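Local atomic coordinates of sugar ABC transporter (Sugar-binding protein) (Bacillus halodurans, PDB entry 4YO7), a protein that binds myo-inositol in the cleft between its two lobes and probably serves as the solute-binding component of an ABC sugar transporter. Residues E57-M62 with I106-D111; A132-D137 with L178-Q183; I184-G189 with V280-K285. One frame throughout, in Å; residues are numbered along the deposited sequence.

Contact 1. Residues E57-M62 with I106-D111; sequences EFLTYM and IVNPVD. With INS (1,2,3,4,5,6-hexahydroxy-cyclohexane), chain F.
Leu59, in the first turns of helix 57-70, faces Asn108, just past the end of strand 104-107, with their CA atoms 9.5 Å apart. The gap is bridged by side chains alone, which come from opposite directions. Leu59 reaches in with its two methyls: CD1 lies 3.5 Å from Asn108 OD1, and CD2 sits farther off beside the amide. With CG anti to the Asn108 backbone N (chi1 170°), the amide is carried toward the helix. Its polar atoms are satisfied by others: OD1 bonds to Ser53 and ND2 to the backbone O of Ala132. The methyl of selenomethionine Met62, CE, touches Asn108 CB loosely at 4.4 Å.

The same helix start lines the inositol pocket. Leu59 CD1 also rests 3.3 Å from O1 of the ligand, and Phe58 CB lies 3.3 Å from O2. These are van der Waals contacts of carbon with the hydroxyl oxygens, while Asp56 supplies a hydrogen bond.

The contact is buried within the lobe built on the six-stranded parallel sheet. Strand 46-52 runs beside strand 104-107 and presses Ile52 against Leu59, Met62 and Asn108. Helix 284-299 packs on the Phe58 and Tyr61 side chains.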
loop_
_atom_site.group_PDB
_atom_site.type_symbol
_atom_site.label_atom_id
_atom_site.label_comp_id
_atom_site.label_asym_id
_atom_site.label_seq_id
_atom_site.Cartn_x
_atom_site.Cartn_y
_atom_site.Cartn_z
ATOM N N GLU A 57 7.988 5.109 0.703
ATOM C CA GLU A 57 7.455 6.386 0.228
ATOM C C GLU A 57 6.017 6.603 0.717
ATOM O O GLU A 57 5.705 7.624 1.317
ATOM C CB GLU A 57 7.522 6.476 -1.299
ATOM C CG GLU A 57 7.191 7.869 -1.877
ATOM C CD GLU A 57 8.339 8.866 -1.795
ATOM O OE1 GLU A 57 9.466 8.483 -1.407
ATOM O OE2 GLU A 57 8.111 10.044 -2.142
ATOM N N PHE A 58 5.148 5.641 0.479
ATOM C CA PHE A 58 3.756 5.773 0.881
ATOM C C PHE A 58 3.579 5.652 2.394
ATOM O O PHE A 58 2.853 6.453 3.018
ATOM C CB PHE A 58 2.901 4.740 0.150
ATOM C CG PHE A 58 1.471 4.708 0.607
ATOM C CD1 PHE A 58 0.536 5.573 0.049
ATOM C CD2 PHE A 58 1.063 3.854 1.611
ATOM C CE1 PHE A 58 -0.786 5.557 0.469
ATOM C CE2 PHE A 58 -0.274 3.848 2.037
ATOM C CZ PHE A 58 -1.180 4.702 1.455
ATOM N N LEU A 59 4.249 4.681 3.016
ATOM C CA LEU A 59 3.995 4.412 4.420
ATOM C C LEU A 59 4.512 5.540 5.309
ATOM O O LEU A 59 4.035 5.725 6.427
ATOM C CB LEU A 59 4.584 3.067 4.834
ATOM C CG LEU A 59 3.785 1.854 4.362
ATOM C CD1 LEU A 59 4.545 0.604 4.725
ATOM C CD2 LEU A 59 2.328 1.803 4.920
ATOM N N THR A 60 5.454 6.324 4.806
ATOM C CA THR A 60 5.922 7.465 5.579
ATOM C C THR A 60 4.788 8.454 5.794
ATOM O O THR A 60 4.640 9.011 6.884
ATOM C CB THR A 60 7.124 8.152 4.908
ATOM O OG1 THR A 60 8.221 7.239 4.913
ATOM C CG2 THR A 60 7.540 9.421 5.671
ATOM N N TYR A 61 3.963 8.660 4.771
ATOM C CA TYR A 61 2.814 9.546 4.922
ATOM C C TYR A 61 1.828 8.960 5.936
ATOM O O TYR A 61 1.222 9.687 6.724
ATOM C CB TYR A 61 2.120 9.776 3.586
ATOM C CG TYR A 61 2.955 10.546 2.592
ATOM C CD1 TYR A 61 3.078 11.924 2.677
ATOM C CD2 TYR A 61 3.630 9.894 1.577
ATOM C CE1 TYR A 61 3.854 12.626 1.774
ATOM C CE2 TYR A 61 4.403 10.585 0.671
ATOM C CZ TYR A 61 4.508 11.954 0.774
ATOM O OH TYR A 61 5.280 12.666 -0.129
HETATM N N MSE A 62 1.683 7.640 5.926
HETATM C CA MSE A 62 0.741 7.010 6.848
HETATM C C MSE A 62 1.231 7.167 8.276
HETATM O O MSE A 62 0.462 7.527 9.160
HETATM C CB MSE A 62 0.535 5.529 6.530
HETATM C CG MSE A 62 -0.662 4.973 7.321
HETATM SE SE MSE A 62 -0.851 3.042 7.034
HETATM C CE MSE A 62 0.482 2.404 8.309
ATOM N N ILE A 106 -1.144 -1.753 17.111
ATOM C CA ILE A 106 -1.341 -1.531 15.674
ATOM C C ILE A 106 -0.161 -2.172 14.958
ATOM O O ILE A 106 0.994 -1.832 15.242
ATOM C CB ILE A 106 -1.423 -0.031 15.285
ATOM C CG1 ILE A 106 -2.548 0.670 16.042
ATOM C CG2 ILE A 106 -1.603 0.109 13.761
ATOM C CD1 ILE A 106 -2.536 2.186 15.874
ATOM N N VAL A 107 -0.458 -3.094 14.034
ATOM C CA VAL A 107 0.561 -3.706 13.169
ATOM C C VAL A 107 0.255 -3.505 11.689
ATOM O O VAL A 107 -0.865 -3.696 11.242
ATOM C CB VAL A 107 0.691 -5.226 13.409
ATOM C CG1 VAL A 107 1.646 -5.884 12.404
ATOM C CG2 VAL A 107 1.178 -5.486 14.810
ATOM N N ASN A 108 1.290 -3.110 10.960
ATOM C CA ASN A 108 1.352 -3.141 9.496
ATOM C C ASN A 108 2.298 -4.324 9.083
ATOM O O ASN A 108 3.506 -4.193 9.206
ATOM C CB ASN A 108 1.853 -1.758 9.055
ATOM C CG ASN A 108 2.211 -1.674 7.612
ATOM O OD1 ASN A 108 3.368 -1.491 7.279
ATOM N ND2 ASN A 108 1.205 -1.727 6.730
ATOM N N PRO A 109 1.751 -5.505 8.697
ATOM C CA PRO A 109 2.604 -6.714 8.711
ATOM C C PRO A 109 3.681 -6.767 7.647
ATOM O O PRO A 109 3.410 -6.493 6.496
ATOM C CB PRO A 109 1.639 -7.870 8.451
ATOM C CG PRO A 109 0.280 -7.289 8.372
ATOM C CD PRO A 109 0.311 -5.829 8.569
ATOM N N VAL A 110 4.869 -7.180 8.054
ATOM C CA VAL A 110 5.970 -7.386 7.140
ATOM C C VAL A 110 5.651 -8.459 6.112
ATOM O O VAL A 110 5.966 -8.295 4.939
ATOM C CB VAL A 110 7.245 -7.725 7.936
ATOM C CG1 VAL A 110 8.381 -8.218 7.020
ATOM C CG2 VAL A 110 7.657 -6.488 8.731
ATOM N N ASP A 111 5.008 -9.543 6.520
ATOM C CA ASP A 111 4.646 -10.586 5.559
ATOM C C ASP A 111 3.430 -11.370 6.033
ATOM O O ASP A 111 3.049 -11.301 7.189
ATOM C CB ASP A 111 5.830 -11.520 5.293
ATOM C CG ASP A 111 6.131 -12.457 6.456
ATOM O OD1 ASP A 111 7.116 -12.204 7.163
ATOM O OD2 ASP A 111 5.399 -13.448 6.666
HETATM C C1 INS F . 3.541 -0.728 0.611
HETATM C C2 INS F . 3.985 0.449 -0.251
HETATM C C3 INS F . 3.060 0.548 -1.463
HETATM C C4 INS F . 1.601 0.748 -1.037
HETATM C C5 INS F . 1.177 -0.423 -0.126
HETATM C C6 INS F . 2.109 -0.518 1.074
HETATM O O1 INS F . 4.383 -0.843 1.791
HETATM O O2 INS F . 3.874 1.632 0.538
HETATM O O3 INS F . 3.531 1.681 -2.252
HETATM O O4 INS F . 0.751 0.727 -2.193
HETATM O O5 INS F . -0.152 -0.157 0.357
HETATM O O6 INS F . 1.701 -1.698 1.871
#

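Contact 2. Residues A132-D137 with L178-Q183; sequences ANRTFD and LGHEAQ. With INS (1,2,3,4,5,6-hexahydroxy-cyclohexane), chain F.
Thr135 and Arg134 meet Glu181 and His180 across the interlobe cleft of a two-lobed periplasmic binding protein fold. Residues 132-137 leave strand 129-132 of one lobe. Residues 178-183 lead into helix 181-195 of the other.

Both pairs are tightly packed. Thr135 CG2 lies 3.2 Å from the Glu181 carboxylate carbon CD. A bend at chi2 (-90°) brings the Glu181 carboxylate across this methyl, and OE1 is also bonded to Ser150. In the second pair His180 covers one face of the Arg134 guanidinium. Its CE1 stands 3.1 Å above the plane, offset toward the rim, and the two planes are 54° apart.

The Arg134 side chain is extended from CG to NE, which brings the guanidinium to the inositol. NH2 gives a nearly straight hydrogen bond of 2.7 Å to O1, which lies at the guanidinium edge and in its plane. NE bonds to O6. That hydroxyl donates in turn to Asn133 OD1, 2.7 Å away, and Asn133 ND2 reaches O5. NH1 is held by the backbone O of Pro109. Ligand, histidine and backbone together would fix the rotation of the group.

The loose side is the watered one. No direct hydrogen bond joins the two segments, and Thr135 and Glu181 are partly exposed. Two waters link the backbone of Thr135 to Glu181. One water donates to Thr135 O and accepts from Glu181 N at the first turn of the helix. The other accepts from Thr135 N and donates to Glu181 OE1 over 2.7 Å.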
loop_
_atom_site.group_PDB
_atom_site.type_symbol
_atom_site.label_atom_id
_atom_site.label_comp_id
_atom_site.label_asym_id
_atom_site.label_seq_id
_atom_site.Cartn_x
_atom_site.Cartn_y
_atom_site.Cartn_z
ATOM N N ALA A 132 -3.234 -2.471 10.020
ATOM C CA ALA A 132 -3.282 -1.325 9.143
ATOM C C ALA A 132 -2.602 -1.598 7.803
ATOM O O ALA A 132 -1.478 -2.109 7.767
ATOM C CB ALA A 132 -2.632 -0.125 9.811
ATOM N N ASN A 133 -3.336 -1.245 6.736
ATOM C CA ASN A 133 -2.874 -1.116 5.362
ATOM C C ASN A 133 -2.501 -2.397 4.611
ATOM O O ASN A 133 -2.788 -2.493 3.433
ATOM C CB ASN A 133 -1.704 -0.128 5.331
ATOM C CG ASN A 133 -0.963 -0.135 4.014
ATOM O OD1 ASN A 133 0.028 -0.843 3.873
ATOM N ND2 ASN A 133 -1.413 0.667 3.060
ATOM N N ARG A 134 -1.872 -3.365 5.268
ATOM C CA ARG A 134 -1.592 -4.663 4.641
ATOM C C ARG A 134 -2.425 -5.765 5.275
ATOM O O ARG A 134 -2.335 -6.014 6.468
ATOM C CB ARG A 134 -0.113 -5.014 4.749
ATOM C CG ARG A 134 0.800 -4.042 4.090
ATOM C CD ARG A 134 2.222 -4.417 4.378
ATOM N NE ARG A 134 3.207 -3.591 3.694
ATOM C CZ ARG A 134 4.519 -3.829 3.734
ATOM N NH1 ARG A 134 5.003 -4.852 4.444
ATOM N NH2 ARG A 134 5.346 -3.059 3.058
ATOM N N THR A 135 -3.185 -6.463 4.450
ATOM C CA THR A 135 -4.003 -7.562 4.912
ATOM C C THR A 135 -3.290 -8.885 4.607
ATOM O O THR A 135 -2.194 -8.922 4.041
ATOM C CB THR A 135 -5.422 -7.500 4.275
ATOM O OG1 THR A 135 -6.299 -8.397 4.968
ATOM C CG2 THR A 135 -5.432 -7.820 2.775
ATOM N N PHE A 136 -3.930 -9.971 4.998
ATOM C CA PHE A 136 -3.364 -11.301 4.887
ATOM C C PHE A 136 -4.478 -12.285 5.115
ATOM O O PHE A 136 -5.504 -11.933 5.712
ATOM C CB PHE A 136 -2.269 -11.517 5.914
ATOM C CG PHE A 136 -2.703 -11.238 7.319
ATOM C CD1 PHE A 136 -2.707 -9.953 7.812
ATOM C CD2 PHE A 136 -3.078 -12.270 8.163
ATOM C CE1 PHE A 136 -3.088 -9.710 9.108
ATOM C CE2 PHE A 136 -3.477 -12.003 9.467
ATOM C CZ PHE A 136 -3.471 -10.733 9.926
ATOM N N ASP A 137 -4.289 -13.519 4.635
ATOM C CA ASP A 137 -5.227 -14.587 4.923
ATOM C C ASP A 137 -5.209 -14.877 6.409
ATOM O O ASP A 137 -4.173 -15.270 6.964
ATOM C CB ASP A 137 -4.888 -15.850 4.126
ATOM C CG ASP A 137 -5.158 -15.714 2.644
ATOM O OD1 ASP A 137 -5.734 -14.709 2.184
ATOM O OD2 ASP A 137 -4.799 -16.662 1.921
ATOM N N LEU A 178 6.871 -9.657 -3.630
ATOM C CA LEU A 178 6.178 -10.888 -3.920
ATOM C C LEU A 178 5.636 -11.526 -2.659
ATOM O O LEU A 178 6.346 -11.727 -1.648
ATOM C CB LEU A 178 7.086 -11.888 -4.663
ATOM C CG LEU A 178 7.419 -11.513 -6.110
ATOM C CD1 LEU A 178 8.400 -12.555 -6.696
ATOM C CD2 LEU A 178 6.224 -11.327 -7.017
ATOM N N GLY A 179 4.359 -11.843 -2.763
ATOM C CA GLY A 179 3.614 -12.462 -1.683
ATOM C C GLY A 179 2.874 -11.492 -0.765
ATOM O O GLY A 179 2.093 -11.942 0.085
ATOM N N HIS A 180 3.135 -10.196 -0.882
ATOM C CA HIS A 180 2.267 -9.229 -0.216
ATOM C C HIS A 180 0.878 -9.385 -0.824
ATOM O O HIS A 180 0.747 -9.588 -2.030
ATOM C CB HIS A 180 2.746 -7.799 -0.410
ATOM C CG HIS A 180 3.959 -7.437 0.388
ATOM N ND1 HIS A 180 4.277 -6.129 0.682
ATOM C CD2 HIS A 180 4.940 -8.191 0.930
ATOM C CE1 HIS A 180 5.392 -6.091 1.383
ATOM N NE2 HIS A 180 5.816 -7.334 1.555
ATOM N N GLU A 181 -0.173 -9.247 -0.016
ATOM C CA GLU A 181 -1.510 -9.319 -0.586
ATOM C C GLU A 181 -1.726 -8.235 -1.629
ATOM O O GLU A 181 -2.420 -8.460 -2.630
ATOM C CB GLU A 181 -2.559 -9.230 0.525
ATOM C CG GLU A 181 -3.972 -9.389 0.035
ATOM C CD GLU A 181 -4.671 -8.117 -0.363
ATOM O OE1 GLU A 181 -4.038 -7.048 -0.339
ATOM O OE2 GLU A 181 -5.876 -8.210 -0.745
ATOM N N ALA A 182 -1.111 -7.065 -1.428
ATOM C CA ALA A 182 -1.314 -5.967 -2.381
ATOM C C ALA A 182 -0.705 -6.322 -3.739
ATOM O O ALA A 182 -1.252 -5.966 -4.771
ATOM C CB ALA A 182 -0.717 -4.676 -1.862
ATOM N N GLN A 183 0.395 -7.075 -3.732
ATOM C CA GLN A 183 1.018 -7.506 -4.969
ATOM C C GLN A 183 0.121 -8.518 -5.645
ATOM O O GLN A 183 -0.245 -8.347 -6.824
ATOM C CB GLN A 183 2.428 -8.088 -4.704
ATOM C CG GLN A 183 3.082 -8.764 -5.931
ATOM C CD GLN A 183 2.717 -10.238 -6.065
ATOM O OE1 GLN A 183 2.838 -11.016 -5.110
ATOM N NE2 GLN A 183 2.282 -10.635 -7.266
HETATM C C1 INS F . 3.541 -0.728 0.611
HETATM C C2 INS F . 3.985 0.449 -0.251
HETATM C C3 INS F . 3.060 0.548 -1.463
HETATM C C4 INS F . 1.601 0.748 -1.037
HETATM C C5 INS F . 1.177 -0.423 -0.126
HETATM C C6 INS F . 2.109 -0.518 1.074
HETATM O O1 INS F . 4.383 -0.843 1.791
HETATM O O2 INS F . 3.874 1.632 0.538
HETATM O O3 INS F . 3.531 1.681 -2.252
HETATM O O4 INS F . 0.751 0.727 -2.193
HETATM O O5 INS F . -0.152 -0.157 0.357
HETATM O O6 INS F . 1.701 -1.698 1.871
HETATM O O HOH W 1 0.228 -8.221 2.833
HETATM O O HOH W 2 -2.780 -5.589 1.584
#

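Contact 3. Residues I184-G189 with V280-K285; sequences IMRTEG and VFQDAK. With INS (1,2,3,4,5,6-hexahydroxy-cyclohexane), chain F.
Arg186 and Gln282 form a buried polar contact that is made largely through the bound inositol, in the cleft between the lobes. Arg186 lies on helix 181-195. Gln282 lies in the short link between strand 279-281 and helix 284-299.

The two side chains meet at about a right angle, and the guanidinium and amide planes are almost perpendicular, 89° apart. Arg186 NH2 and Gln282 NE2 come within 3.4 Å. Both are donors, so no hydrogen bond joins them. They share an acceptor instead. Arg186 holds O4 of the inositol in a fork, with NH1 at 2.8 Å and NH2 at 2.9 Å. Both bonds are bent, as expected when two N-H groups converge on one oxygen. Gln282 NE2 makes a straighter bond to O5 (3.1 Å, 164°), plus a weak one to O4.

Both chains are stretched out. Arg186 is extended from CG to NE and spans the distance from the helix to the ligand. The Gln282 chain stays extended beyond CG and carries NE2 to O5. Its OE1 accepts from Gln287, which should fix which end of the amide faces O5. Arg186 NH2 also bonds to Tyr311 OH. Asp262, which also hydrogen-bonds the inositol, lies near both donors: its ion pair with Arg186 is long and its hydrogen bond to Gln282 weak. The carboxylate probably offsets some of the positive charge.

Around the contact, Gln282 packs on Phe58 of helix 57-70, strand 279-281 pairs antiparallel with strand 312-314, and helix 150-164 touches Met185 and Val280.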
loop_
_atom_site.group_PDB
_atom_site.type_symbol
_atom_site.label_atom_id
_atom_site.label_comp_id
_atom_site.label_asym_id
_atom_site.label_seq_id
_atom_site.Cartn_x
_atom_site.Cartn_y
_atom_site.Cartn_z
ATOM N N ILE A 184 -0.252 -9.566 -4.911
ATOM C CA ILE A 184 -1.030 -10.642 -5.473
ATOM C C ILE A 184 -2.321 -10.091 -6.056
ATOM O O ILE A 184 -2.717 -10.441 -7.182
ATOM C CB ILE A 184 -1.347 -11.728 -4.402
ATOM C CG1 ILE A 184 -0.066 -12.438 -3.973
ATOM C CG2 ILE A 184 -2.404 -12.717 -4.939
ATOM C CD1 ILE A 184 -0.222 -13.216 -2.686
HETATM N N MSE A 185 -2.969 -9.214 -5.302
HETATM C CA MSE A 185 -4.322 -8.838 -5.660
HETATM C C MSE A 185 -4.387 -7.639 -6.603
HETATM O O MSE A 185 -5.314 -7.553 -7.409
HETATM C CB MSE A 185 -5.158 -8.601 -4.394
HETATM C CG MSE A 185 -5.366 -9.889 -3.608
HETATM SE SE MSE A 185 -6.406 -11.222 -4.640
HETATM C CE MSE A 185 -8.169 -10.522 -4.335
ATOM N N ARG A 186 -3.400 -6.743 -6.585
ATOM C CA ARG A 186 -3.361 -5.699 -7.615
ATOM C C ARG A 186 -3.133 -6.335 -8.978
ATOM O O ARG A 186 -3.836 -6.036 -9.951
ATOM C CB ARG A 186 -2.293 -4.648 -7.306
ATOM C CG ARG A 186 -2.738 -3.725 -6.221
ATOM C CD ARG A 186 -1.625 -2.823 -5.740
ATOM N NE ARG A 186 -2.086 -1.980 -4.650
ATOM C CZ ARG A 186 -1.278 -1.265 -3.875
ATOM N NH1 ARG A 186 0.034 -1.288 -4.073
ATOM N NH2 ARG A 186 -1.778 -0.540 -2.897
ATOM N N THR A 187 -2.181 -7.251 -9.049
ATOM C CA THR A 187 -1.933 -7.951 -10.294
ATOM C C THR A 187 -3.108 -8.806 -10.721
ATOM O O THR A 187 -3.389 -8.879 -11.908
ATOM C CB THR A 187 -0.656 -8.787 -10.172
ATOM O OG1 THR A 187 0.422 -7.877 -10.068
ATOM C CG2 THR A 187 -0.398 -9.684 -11.400
ATOM N N GLU A 188 -3.809 -9.417 -9.769
ATOM C CA GLU A 188 -5.000 -10.191 -10.106
ATOM C C GLU A 188 -6.081 -9.276 -10.706
ATOM O O GLU A 188 -6.727 -9.640 -11.704
ATOM C CB GLU A 188 -5.536 -10.955 -8.890
ATOM C CG GLU A 188 -6.895 -11.629 -9.141
ATOM C CD GLU A 188 -6.838 -12.763 -10.152
ATOM O OE1 GLU A 188 -5.721 -13.247 -10.481
ATOM O OE2 GLU A 188 -7.931 -13.181 -10.613
ATOM N N GLY A 189 -6.244 -8.082 -10.150
ATOM C CA GLY A 189 -7.204 -7.130 -10.684
ATOM C C GLY A 189 -6.799 -6.714 -12.089
ATOM O O GLY A 189 -7.639 -6.624 -12.981
ATOM N N VAL A 280 -3.776 5.657 -8.861
ATOM C CA VAL A 280 -4.939 5.358 -8.061
ATOM C C VAL A 280 -4.669 5.809 -6.633
ATOM O O VAL A 280 -3.756 5.315 -5.985
ATOM C CB VAL A 280 -5.284 3.858 -8.085
ATOM C CG1 VAL A 280 -6.561 3.593 -7.277
ATOM C CG2 VAL A 280 -5.440 3.351 -9.520
ATOM N N PHE A 281 -5.477 6.761 -6.152
ATOM C CA PHE A 281 -5.292 7.305 -4.814
ATOM C C PHE A 281 -5.570 6.280 -3.737
ATOM O O PHE A 281 -6.644 5.684 -3.702
ATOM C CB PHE A 281 -6.199 8.528 -4.638
ATOM C CG PHE A 281 -6.207 9.110 -3.241
ATOM C CD1 PHE A 281 -5.122 9.826 -2.762
ATOM C CD2 PHE A 281 -7.334 8.986 -2.427
ATOM C CE1 PHE A 281 -5.147 10.371 -1.482
ATOM C CE2 PHE A 281 -7.358 9.536 -1.162
ATOM C CZ PHE A 281 -6.270 10.229 -0.697
ATOM N N GLN A 282 -4.569 6.095 -2.865
ATOM C CA GLN A 282 -4.700 5.356 -1.622
ATOM C C GLN A 282 -4.517 6.371 -0.496
ATOM O O GLN A 282 -3.556 7.133 -0.470
ATOM C CB GLN A 282 -3.671 4.219 -1.508
ATOM C CG GLN A 282 -4.042 3.260 -0.396
ATOM C CD GLN A 282 -3.091 2.136 -0.107
ATOM O OE1 GLN A 282 -3.372 1.333 0.775
ATOM N NE2 GLN A 282 -1.964 2.075 -0.791
ATOM N N ASP A 283 -5.456 6.373 0.428
ATOM C CA ASP A 283 -5.550 7.434 1.423
ATOM C C ASP A 283 -4.667 7.128 2.625
ATOM O O ASP A 283 -5.136 6.571 3.627
ATOM C CB ASP A 283 -7.001 7.589 1.837
ATOM C CG ASP A 283 -7.249 8.806 2.721
ATOM O OD1 ASP A 283 -6.317 9.581 3.010
ATOM O OD2 ASP A 283 -8.417 8.994 3.113
ATOM N N ALA A 284 -3.395 7.513 2.521
ATOM C CA ALA A 284 -2.438 7.292 3.595
ATOM C C ALA A 284 -2.864 7.988 4.890
ATOM O O ALA A 284 -2.785 7.389 5.985
ATOM C CB ALA A 284 -1.042 7.769 3.178
ATOM N N LYS A 285 -3.299 9.245 4.763
ATOM C CA LYS A 285 -3.688 10.029 5.926
ATOM C C LYS A 285 -4.895 9.404 6.613
ATOM O O LYS A 285 -4.910 9.251 7.831
ATOM C CB LYS A 285 -3.984 11.478 5.540
ATOM C CG LYS A 285 -4.379 12.351 6.733
ATOM C CD LYS A 285 -3.904 13.801 6.576
ATOM C CE LYS A 285 -3.951 14.555 7.910
ATOM N NZ LYS A 285 -2.797 14.212 8.821
HETATM C C1 INS F . 3.541 -0.728 0.611
HETATM C C2 INS F . 3.985 0.449 -0.251
HETATM C C3 INS F . 3.060 0.548 -1.463
HETATM C C4 INS F . 1.601 0.748 -1.037
HETATM C C5 INS F . 1.177 -0.423 -0.126
HETATM C C6 INS F . 2.109 -0.518 1.074
HETATM O O1 INS F . 4.383 -0.843 1.791
HETATM O O2 INS F . 3.874 1.632 0.538
HETATM O O3 INS F . 3.531 1.681 -2.252
HETATM O O4 INS F . 0.751 0.727 -2.193
HETATM O O5 INS F . -0.152 -0.157 0.357
HETATM O O6 INS F . 1.701 -1.698 1.871
#

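In the fold
All three contacts border the same inositol from different sides, sharing O1 between contacts 1 and 2 and O5 between contacts 2 and 3. Contacts 1 and 3 are buried; contact 2 is buried at Arg134 and open to water near Glu181. Contact 1 stays within one lobe as methyl-to-amide packing, without a bond between its segments. Contact 2 crosses the cleft with charge and water, and contact 3 joins two donors through inositol hydroxyls. Contacts 2 and 3 share helix 181-195: His180 is at its N-cap, Glu181 is its first residue, and Arg186 follows about a turn and a half later. Strands 104-107 and 129-132 connect contacts 1 and 2; Tyr61 and Met62 against Ala284 connect contacts 1 and 3.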